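Tle cognate immunity protein 4 C-terminal domain-containing protein (Pseudomonas aeruginosa PAO1, PDB 4R1D) is the immunity protein Tli4, which binds the lipase effector Tle4 of the H2 type VI secretion system and probably protects the producing bacterium from it. Local coordinates at residues D157-E162 with S182-E187; G12-D17 with I295-T300. All coordinates share one frame; numbering follows the deposited sequence.

In the fold
Both contacts are largely buried, yet they differ in chemistry and place. Interaction 1 joins the start of strand 162-169 to the end of strand 176-183, neighbours in sequence within the C-terminal domain; both its sides reach the other chain of the complex, with the hydrogen bonds coming from 182-187. Interaction 2 joins a strand near the N-terminus, 14-18, to strand 296-297 near the last modelled residues, with no other chain touching it. A threonine side chain and a single backbone-to-backbone bond, with a bridging water, make interaction 1; regular strand bonds, a salt bridge and two arginines make interaction 2. A salt bridge from Arg13 NE to Glu162 OE2, 2.7 Å, connects the two.

Interaction 1 (D157-E162 with S182-E187); sequences DSFQVE and SSTGAE
Thr184 reaches across to 157-162 and touches four residues there with its two branches. OG1 stands between the backbone N and the carbonyl carbon (chi1 45°), and this rotation turns it toward the backbone of Val161 and Glu162. Thr184 OG1 lies 3.4 Å from Val161 CA and takes a weak hydrogen bond from Glu162 N. The other branch, CG2, makes the apolar contacts: Thr184 CG2 meets Phe159 CE1 obliquely at 3.7 Å. On the Glu162 side, the same methyl lies 3.8 Å from the CG methylene of Glu162. Phe159 comes from the opposite direction, its CG anti to its own backbone N (chi1 -179°), which carries the ring across to the threonine. The ring also packs on Leu252 and on Asp391 of the partner chain.

In the fold, this is where two antiparallel neighbours, strands 162-169 and 176-183, meet at the end of their pairing. Thr184 N gives Glu162 O a hydrogen bond of 3.3 Å, nearly along the carbonyl axis, and a water donates to the same oxygen while also hydrogen-bonded to Ser182 OG, giving Glu162 O two partners. The Glu162 side chain crosses that of Thr184 at about a right angle. Its carboxylate is gripped from two sources: Gln160 NE2 donates a nearly straight bond to Glu162 OE1 (2.9 Å, 172°), with OE1 in the amide plane of Gln160 and met nearly along its own C-O axis, and Arg13 NE forms a salt bridge with OE2. Together they should limit rotation of this buried acid. Ser183, whose CB points away from 157-162, instead places its OG on Glu104 of the partner chain, and Gly185 O accepts a hydrogen bond from Lys100 of that same chain.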
ATOM      1  N   ASP B 157     -15.632 -11.777 -29.637  1.00 25.96           N
ATOM      2  CA  ASP B 157     -15.181 -10.408 -29.821  1.00 29.77           C
ATOM      3  C   ASP B 157     -16.220  -9.432 -29.298  1.00 28.86           C
ATOM      4  O   ASP B 157     -16.282  -8.280 -29.728  1.00 34.04           O
ATOM      5  CB  ASP B 157     -14.861 -10.132 -31.290  1.00 34.85           C
ATOM      6  CG  ASP B 157     -16.002 -10.502 -32.213  1.00 35.92           C
ATOM      7  OD1 ASP B 157     -17.138 -10.667 -31.722  1.00 40.37           O
ATOM      8  OD2 ASP B 157     -15.761 -10.626 -33.434  1.00 54.20           O
ATOM      9  N   SER B 158     -17.046  -9.909 -28.378  1.00 22.32           N
ATOM     10  CA  SER B 158     -18.000  -9.051 -27.698  1.00 31.06           C
ATOM     11  C   SER B 158     -17.256  -8.308 -26.605  1.00 30.74           C
ATOM     12  O   SER B 158     -16.407  -8.882 -25.922  1.00 27.12           O
ATOM     13  CB  SER B 158     -19.129  -9.876 -27.086  1.00 32.08           C
ATOM     14  OG  SER B 158     -19.816 -10.606 -28.087  1.00 41.73           O
ATOM     15  N   PHE B 159     -17.568  -7.031 -26.432  1.00 29.74           N
ATOM     16  CA  PHE B 159     -16.839  -6.244 -25.448  1.00 25.16           C
ATOM     17  C   PHE B 159     -16.963  -6.807 -24.036  1.00 23.80           C
ATOM     18  O   PHE B 159     -18.039  -7.221 -23.610  1.00 25.70           O
ATOM     19  CB  PHE B 159     -17.278  -4.780 -25.455  1.00 26.37           C
ATOM     20  CG  PHE B 159     -16.530  -3.954 -24.465  1.00 20.76           C
ATOM     21  CD1 PHE B 159     -15.253  -3.510 -24.760  1.00 21.60           C
ATOM     22  CD2 PHE B 159     -17.068  -3.676 -23.220  1.00 33.10           C
ATOM     23  CE1 PHE B 159     -14.531  -2.776 -23.839  1.00 28.72           C
ATOM     24  CE2 PHE B 159     -16.354  -2.940 -22.291  1.00 30.48           C
ATOM     25  CZ  PHE B 159     -15.082  -2.487 -22.604  1.00 26.63           C
ATOM     26  N   GLN B 160     -15.845  -6.820 -23.316  1.00 21.51           N
ATOM     27  CA  GLN B 160     -15.823  -7.119 -21.888  1.00 21.05           C
ATOM     28  C   GLN B 160     -14.632  -6.359 -21.320  1.00 18.83           C
ATOM     29  O   GLN B 160     -13.696  -6.047 -22.061  1.00 19.97           O
ATOM     30  CB  GLN B 160     -15.635  -8.615 -21.653  1.00 23.37           C
ATOM     31  CG  GLN B 160     -14.426  -9.170 -22.373  1.00 22.31           C
ATOM     32  CD  GLN B 160     -14.259 -10.668 -22.204  1.00 26.29           C
ATOM     33  OE1 GLN B 160     -15.185 -11.371 -21.800  1.00 25.92           O
ATOM     34  NE2 GLN B 160     -13.064 -11.163 -22.506  1.00 23.56           N
ATOM     35  N   VAL B 161     -14.656  -6.041 -20.027  1.00 21.30           N
ATOM     36  CA  VAL B 161     -13.482  -5.427 -19.410  1.00 18.16           C
ATOM     37  C   VAL B 161     -12.405  -6.507 -19.257  1.00 16.89           C
ATOM     38  O   VAL B 161     -12.639  -7.539 -18.626  1.00 19.71           O
ATOM     39  CB  VAL B 161     -13.790  -4.818 -18.038  1.00 18.90           C
ATOM     40  CG1 VAL B 161     -12.502  -4.437 -17.323  1.00 20.33           C
ATOM     41  CG2 VAL B 161     -14.719  -3.612 -18.169  1.00 25.43           C
ATOM     42  N   GLU B 162     -11.233  -6.256 -19.835  1.00 16.90           N
ATOM     43  CA  GLU B 162     -10.173  -7.253 -19.890  1.00 16.07           C
ATOM     44  C   GLU B 162      -8.825  -6.549 -19.851  1.00 16.31           C
ATOM     45  O   GLU B 162      -8.677  -5.436 -20.351  1.00 16.05           O
ATOM     46  CB  GLU B 162     -10.308  -8.135 -21.158  1.00 15.34           C
ATOM     47  CG  GLU B 162     -10.254  -7.373 -22.463  1.00 14.03           C
ATOM     48  CD  GLU B 162     -10.437  -8.268 -23.680  1.00 16.84           C
ATOM     49  OE1 GLU B 162     -11.167  -9.278 -23.571  1.00 17.90           O
ATOM     50  OE2 GLU B 162      -9.838  -7.956 -24.735  1.00 18.59           O
ATOM     51  N   SER B 182      -2.139  -4.199 -21.276  1.00 14.49           N
ATOM     52  CA  SER B 182      -3.285  -3.633 -21.988  1.00 13.31           C
ATOM     53  C   SER B 182      -4.465  -3.595 -21.035  1.00 14.26           C
ATOM     54  O   SER B 182      -4.623  -4.481 -20.179  1.00 14.39           O
ATOM     55  CB  SER B 182      -3.645  -4.442 -23.256  1.00 17.09           C
ATOM     56  OG  SER B 182      -4.539  -5.504 -22.965  1.00 19.54           O
ATOM     57  N   SER B 183      -5.295  -2.572 -21.185  1.00 13.25           N
ATOM     58  CA  SER B 183      -6.439  -2.396 -20.322  1.00 17.87           C
ATOM     59  C   SER B 183      -7.536  -1.716 -21.130  1.00 16.80           C
ATOM     60  O   SER B 183      -7.291  -0.694 -21.769  1.00 15.65           O
ATOM     61  CB  SER B 183      -6.034  -1.513 -19.135  1.00 19.72           C
ATOM     62  OG  SER B 183      -7.164  -1.210 -18.335  1.00 23.16           O
ATOM     63  N   THR B 184      -8.740  -2.275 -21.120  1.00 18.05           N
ATOM     64  CA  THR B 184      -9.845  -1.658 -21.852  1.00 18.21           C
ATOM     65  C   THR B 184     -10.129  -0.266 -21.281  1.00 16.87           C
ATOM     66  O   THR B 184      -9.963  -0.033 -20.084  1.00 19.25           O
ATOM     67  CB  THR B 184     -11.149  -2.507 -21.801  1.00 18.10           C
ATOM     68  OG1 THR B 184     -11.384  -2.963 -20.463  1.00 18.40           O
ATOM     69  CG2 THR B 184     -11.078  -3.720 -22.750  1.00 19.41           C
ATOM     70  N   GLY B 185     -10.558   0.648 -22.145  1.00 22.74           N
ATOM     71  CA  GLY B 185     -10.861   2.007 -21.737  1.00 22.20           C
ATOM     72  C   GLY B 185      -9.721   2.972 -21.996  1.00 22.59           C
ATOM     73  O   GLY B 185      -8.541   2.639 -21.824  1.00 19.15           O
ATOM     74  N   ALA B 186     -10.066   4.187 -22.409  1.00 21.18           N
ATOM     75  CA  ALA B 186      -9.053   5.197 -22.669  1.00 19.73           C
ATOM     76  C   ALA B 186      -8.461   5.675 -21.357  1.00 20.26           C
ATOM     77  O   ALA B 186      -9.188   5.928 -20.401  1.00 22.48           O
ATOM     78  CB  ALA B 186      -9.647   6.369 -23.435  1.00 19.75           C
ATOM     79  N   GLU B 187      -7.140   5.785 -21.295  1.00 20.41           N
ATOM     80  CA  GLU B 187      -6.536   6.419 -20.134  1.00 20.01           C
ATOM     81  C   GLU B 187      -6.994   7.879 -20.091  1.00 23.13           C
ATOM     82  O   GLU B 187      -7.309   8.480 -21.127  1.00 21.14           O
ATOM     83  CB  GLU B 187      -5.010   6.318 -20.198  1.00 22.08           C
ATOM     84  CG  GLU B 187      -4.294   6.788 -18.948  1.00 22.72           C
ATOM     85  CD  GLU B 187      -4.831   6.151 -17.679  1.00 22.63           C
ATOM     86  OE1 GLU B 187      -5.780   6.718 -17.097  1.00 23.58           O
ATOM     87  OE2 GLU B 187      -4.306   5.096 -17.264  1.00 19.40           O
TER
HETATM   88  O   HOH W   1      -7.130  -4.899 -22.639  1.00 16.31           O

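Interaction 2 (G12-D17 with I295-T300); sequences GRFLID and IRVRPT
Leu15 and Arg296 form the antiparallel hydrogen-bonded pair at the middle of this contact. Leu15 N donates to Arg296 O at 2.7 Å, and Arg296 N returns a bond to Leu15 O at 3.1 Å. A third backbone bond, Arg298 N to Arg13 O at 2.8 Å, continues the pairing beyond Phe14 and Val297; a water also donates to Arg13 O and, at longer range, to Arg298 O.

The Arg296 chain bends at chi2 (-79°), bringing one guanidinium face over Leu15 CB. At its edge Arg296 NH1 forms a salt bridge with Asp17 OD1, 3.0 Å, reaching that oxygen from above the carboxylate plane; the two planes are 88° apart. NH1 also donates to Ser294 O. Thr8 bonds OD1, Lys3 makes a salt bridge with OD2, and a water donating to OD2 bridges back by a weak bond from Arg296 NH2.

Arg298 NH1 donates to a water that in turn donates to Gly12 O and Phe14 O. NE serves Pro142 O; NH2 serves Glu144 O and Gly146 O. Though their side chains diverge, the Phe14 ring crosses Val297 obliquely, CE1 to CG2 3.4 Å. Separately, Ile16 and Ile295 lie side by side, pointing the same way. Strand 14-18 sits between 7-11 and 296-297, while Phe14, Ile16 and Ile295 pack against strand 176-183, and Phe14 and Ile295 also against 256-263.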
ATOM      1  N   GLY B  12      -3.487 -11.586 -24.260  1.00 14.17           N
ATOM      2  CA  GLY B  12      -4.757 -10.911 -24.489  1.00 16.48           C
ATOM      3  C   GLY B  12      -5.074 -10.891 -25.974  1.00 19.68           C
ATOM      4  O   GLY B  12      -5.078 -11.948 -26.617  1.00 15.78           O
ATOM      5  N   ARG B  13      -5.315  -9.701 -26.527  1.00 18.08           N
ATOM      6  CA  ARG B  13      -5.654  -9.573 -27.948  1.00 13.42           C
ATOM      7  C   ARG B  13      -4.420  -9.376 -28.810  1.00 14.81           C
ATOM      8  O   ARG B  13      -4.532  -9.240 -30.030  1.00 18.81           O
ATOM      9  CB  ARG B  13      -6.607  -8.382 -28.184  1.00 16.10           C
ATOM     10  CG  ARG B  13      -7.869  -8.392 -27.329  1.00 18.50           C
ATOM     11  CD  ARG B  13      -8.959  -9.323 -27.867  1.00 19.54           C
ATOM     12  NE  ARG B  13     -10.006  -9.581 -26.872  1.00 20.83           N
ATOM     13  CZ  ARG B  13     -11.122 -10.266 -27.114  1.00 24.49           C
ATOM     14  NH1 ARG B  13     -11.356 -10.744 -28.333  1.00 22.93           N
ATOM     15  NH2 ARG B  13     -12.009 -10.471 -26.145  1.00 19.78           N
ATOM     16  N   PHE B  14      -3.245  -9.372 -28.185  1.00 18.08           N
ATOM     17  CA  PHE B  14      -2.033  -8.919 -28.861  1.00 19.31           C
ATOM     18  C   PHE B  14      -0.950  -9.980 -29.032  1.00 19.21           C
ATOM     19  O   PHE B  14      -0.979 -11.022 -28.386  1.00 18.24           O
ATOM     20  CB  PHE B  14      -1.468  -7.676 -28.150  1.00 17.96           C
ATOM     21  CG  PHE B  14      -2.315  -6.447 -28.357  1.00 18.48           C
ATOM     22  CD1 PHE B  14      -1.964  -5.501 -29.313  1.00 17.52           C
ATOM     23  CD2 PHE B  14      -3.486  -6.271 -27.637  1.00 17.76           C
ATOM     24  CE1 PHE B  14      -2.753  -4.393 -29.530  1.00 19.86           C
ATOM     25  CE2 PHE B  14      -4.289  -5.156 -27.855  1.00 19.19           C
ATOM     26  CZ  PHE B  14      -3.921  -4.221 -28.799  1.00 20.65           C
ATOM     27  N   LEU B  15      -0.001  -9.686 -29.913  1.00 15.86           N
ATOM     28  CA  LEU B  15       1.220 -10.479 -30.070  1.00 15.93           C
ATOM     29  C   LEU B  15       2.432  -9.590 -29.799  1.00 17.12           C
ATOM     30  O   LEU B  15       2.384  -8.382 -30.029  1.00 17.75           O
ATOM     31  CB  LEU B  15       1.337 -11.004 -31.510  1.00 18.57           C
ATOM     32  CG  LEU B  15       0.198 -11.848 -32.077  1.00 20.32           C
ATOM     33  CD1 LEU B  15       0.464 -12.133 -33.556  1.00 19.17           C
ATOM     34  CD2 LEU B  15       0.052 -13.139 -31.300  1.00 15.49           C
ATOM     35  N   ILE B  16       3.520 -10.199 -29.337  1.00 13.23           N
ATOM     36  CA  ILE B  16       4.777  -9.499 -29.141  1.00 15.81           C
ATOM     37  C   ILE B  16       5.901 -10.520 -29.243  1.00 19.18           C
ATOM     38  O   ILE B  16       5.715 -11.678 -28.878  1.00 17.91           O
ATOM     39  CB  ILE B  16       4.830  -8.802 -27.758  1.00 15.73           C
ATOM     40  CG1 ILE B  16       6.000  -7.820 -27.699  1.00 16.78           C
ATOM     41  CG2 ILE B  16       4.913  -9.834 -26.626  1.00 18.60           C
ATOM     42  CD1 ILE B  16       6.031  -6.976 -26.412  1.00 14.27           C
ATOM     43  N   ASP B  17       7.062 -10.099 -29.743  1.00 19.60           N
ATOM     44  CA  ASP B  17       8.213 -10.992 -29.843  1.00 21.39           C
ATOM     45  C   ASP B  17       9.232 -10.729 -28.740  1.00 19.46           C
ATOM     46  O   ASP B  17       9.532  -9.580 -28.439  1.00 20.52           O
ATOM     47  CB  ASP B  17       8.895 -10.834 -31.210  1.00 20.97           C
ATOM     48  CG  ASP B  17       7.938 -11.058 -32.382  1.00 21.75           C
ATOM     49  OD1 ASP B  17       6.860 -11.656 -32.198  1.00 18.76           O
ATOM     50  OD2 ASP B  17       8.272 -10.628 -33.502  1.00 22.72           O
ATOM     51  N   ILE B 295       5.049  -5.308 -31.419  1.00 16.71           N
ATOM     52  CA  ILE B 295       3.706  -5.307 -30.840  1.00 16.19           C
ATOM     53  C   ILE B 295       2.634  -5.118 -31.907  1.00 20.80           C
ATOM     54  O   ILE B 295       2.657  -4.138 -32.658  1.00 18.41           O
ATOM     55  CB  ILE B 295       3.549  -4.178 -29.798  1.00 15.42           C
ATOM     56  CG1 ILE B 295       4.588  -4.348 -28.680  1.00 16.01           C
ATOM     57  CG2 ILE B 295       2.107  -4.112 -29.287  1.00 18.31           C
ATOM     58  CD1 ILE B 295       4.623  -3.180 -27.679  1.00 18.24           C
ATOM     59  N   ARG B 296       1.699  -6.056 -31.975  1.00 20.02           N
ATOM     60  CA  ARG B 296       0.572  -5.935 -32.893  1.00 21.20           C
ATOM     61  C   ARG B 296      -0.645  -6.719 -32.417  1.00 18.10           C
ATOM     62  O   ARG B 296      -0.519  -7.707 -31.696  1.00 19.55           O
ATOM     63  CB  ARG B 296       0.970  -6.350 -34.324  1.00 23.19           C
ATOM     64  CG  ARG B 296       1.134  -7.854 -34.568  1.00 21.07           C
ATOM     65  CD  ARG B 296       2.464  -8.361 -34.069  1.00 19.92           C
ATOM     66  NE  ARG B 296       2.807  -9.663 -34.659  1.00 17.53           N
ATOM     67  CZ  ARG B 296       3.900 -10.360 -34.359  1.00 22.66           C
ATOM     68  NH1 ARG B 296       4.765  -9.903 -33.461  1.00 22.57           N
ATOM     69  NH2 ARG B 296       4.132 -11.526 -34.957  1.00 20.07           N
ATOM     70  N   VAL B 297      -1.828  -6.261 -32.815  1.00 18.42           N
ATOM     71  CA  VAL B 297      -3.053  -6.983 -32.561  1.00 17.68           C
ATOM     72  C   VAL B 297      -2.947  -8.328 -33.251  1.00 22.84           C
ATOM     73  O   VAL B 297      -2.460  -8.415 -34.377  1.00 22.85           O
ATOM     74  CB  VAL B 297      -4.266  -6.236 -33.144  1.00 22.97           C
ATOM     75  CG1 VAL B 297      -5.530  -7.051 -32.957  1.00 23.32           C
ATOM     76  CG2 VAL B 297      -4.410  -4.875 -32.495  1.00 24.36           C
ATOM     77  N   ARG B 298      -3.398  -9.378 -32.581  1.00 18.63           N
ATOM     78  CA  ARG B 298      -3.357 -10.704 -33.176  1.00 23.30           C
ATOM     79  C   ARG B 298      -4.314 -10.731 -34.362  1.00 23.42           C
ATOM     80  O   ARG B 298      -5.501 -10.457 -34.196  1.00 21.76           O
ATOM     81  CB  ARG B 298      -3.769 -11.766 -32.155  1.00 19.35           C
ATOM     82  CG  ARG B 298      -3.590 -13.199 -32.666  1.00 21.74           C
ATOM     83  CD  ARG B 298      -3.965 -14.243 -31.622  1.00 18.30           C
ATOM     84  NE  ARG B 298      -5.407 -14.467 -31.543  1.00 21.78           N
ATOM     85  CZ  ARG B 298      -6.192 -13.990 -30.588  1.00 23.09           C
ATOM     86  NH1 ARG B 298      -5.678 -13.251 -29.602  1.00 21.89           N
ATOM     87  NH2 ARG B 298      -7.493 -14.258 -30.606  1.00 18.48           N
ATOM     88  N   PRO B 299      -3.806 -11.057 -35.563  1.00 23.83           N
ATOM     89  CA  PRO B 299      -4.723 -11.181 -36.707  1.00 27.68           C
ATOM     90  C   PRO B 299      -5.720 -12.298 -36.465  1.00 22.61           C
ATOM     91  O   PRO B 299      -5.310 -13.390 -36.060  1.00 24.27           O
ATOM     92  CB  PRO B 299      -3.792 -11.571 -37.865  1.00 25.44           C
ATOM     93  CG  PRO B 299      -2.430 -11.113 -37.440  1.00 31.00           C
ATOM     94  CD  PRO B 299      -2.405 -11.296 -35.944  1.00 23.26           C
ATOM     95  N   THR B 300      -7.005 -12.046 -36.715  1.00 22.22           N
ATOM     96  CA  THR B 300      -8.020 -13.073 -36.526  1.00 31.15           C
ATOM     97  C   THR B 300      -8.994 -13.078 -37.692  1.00 31.23           C
ATOM     98  O   THR B 300      -8.943 -12.207 -38.558  1.00 36.95           O
ATOM     99  CB  THR B 300      -8.822 -12.874 -35.216  1.00 27.43           C
ATOM    100  OG1 THR B 300      -9.525 -11.629 -35.265  1.00 33.01           O
ATOM    101  CG2 THR B 300      -7.899 -12.891 -34.003  1.00 25.61           C
TER
HETATM  102  O   HOH W   2      -3.224 -12.727 -28.541  1.00 18.46           O
HETATM  103  O   HOH W   3      -7.061 -10.175 -31.307  1.00 25.59           O
HETATM  104  O   HOH W   4       7.076 -11.693 -35.537  1.00 26.32           O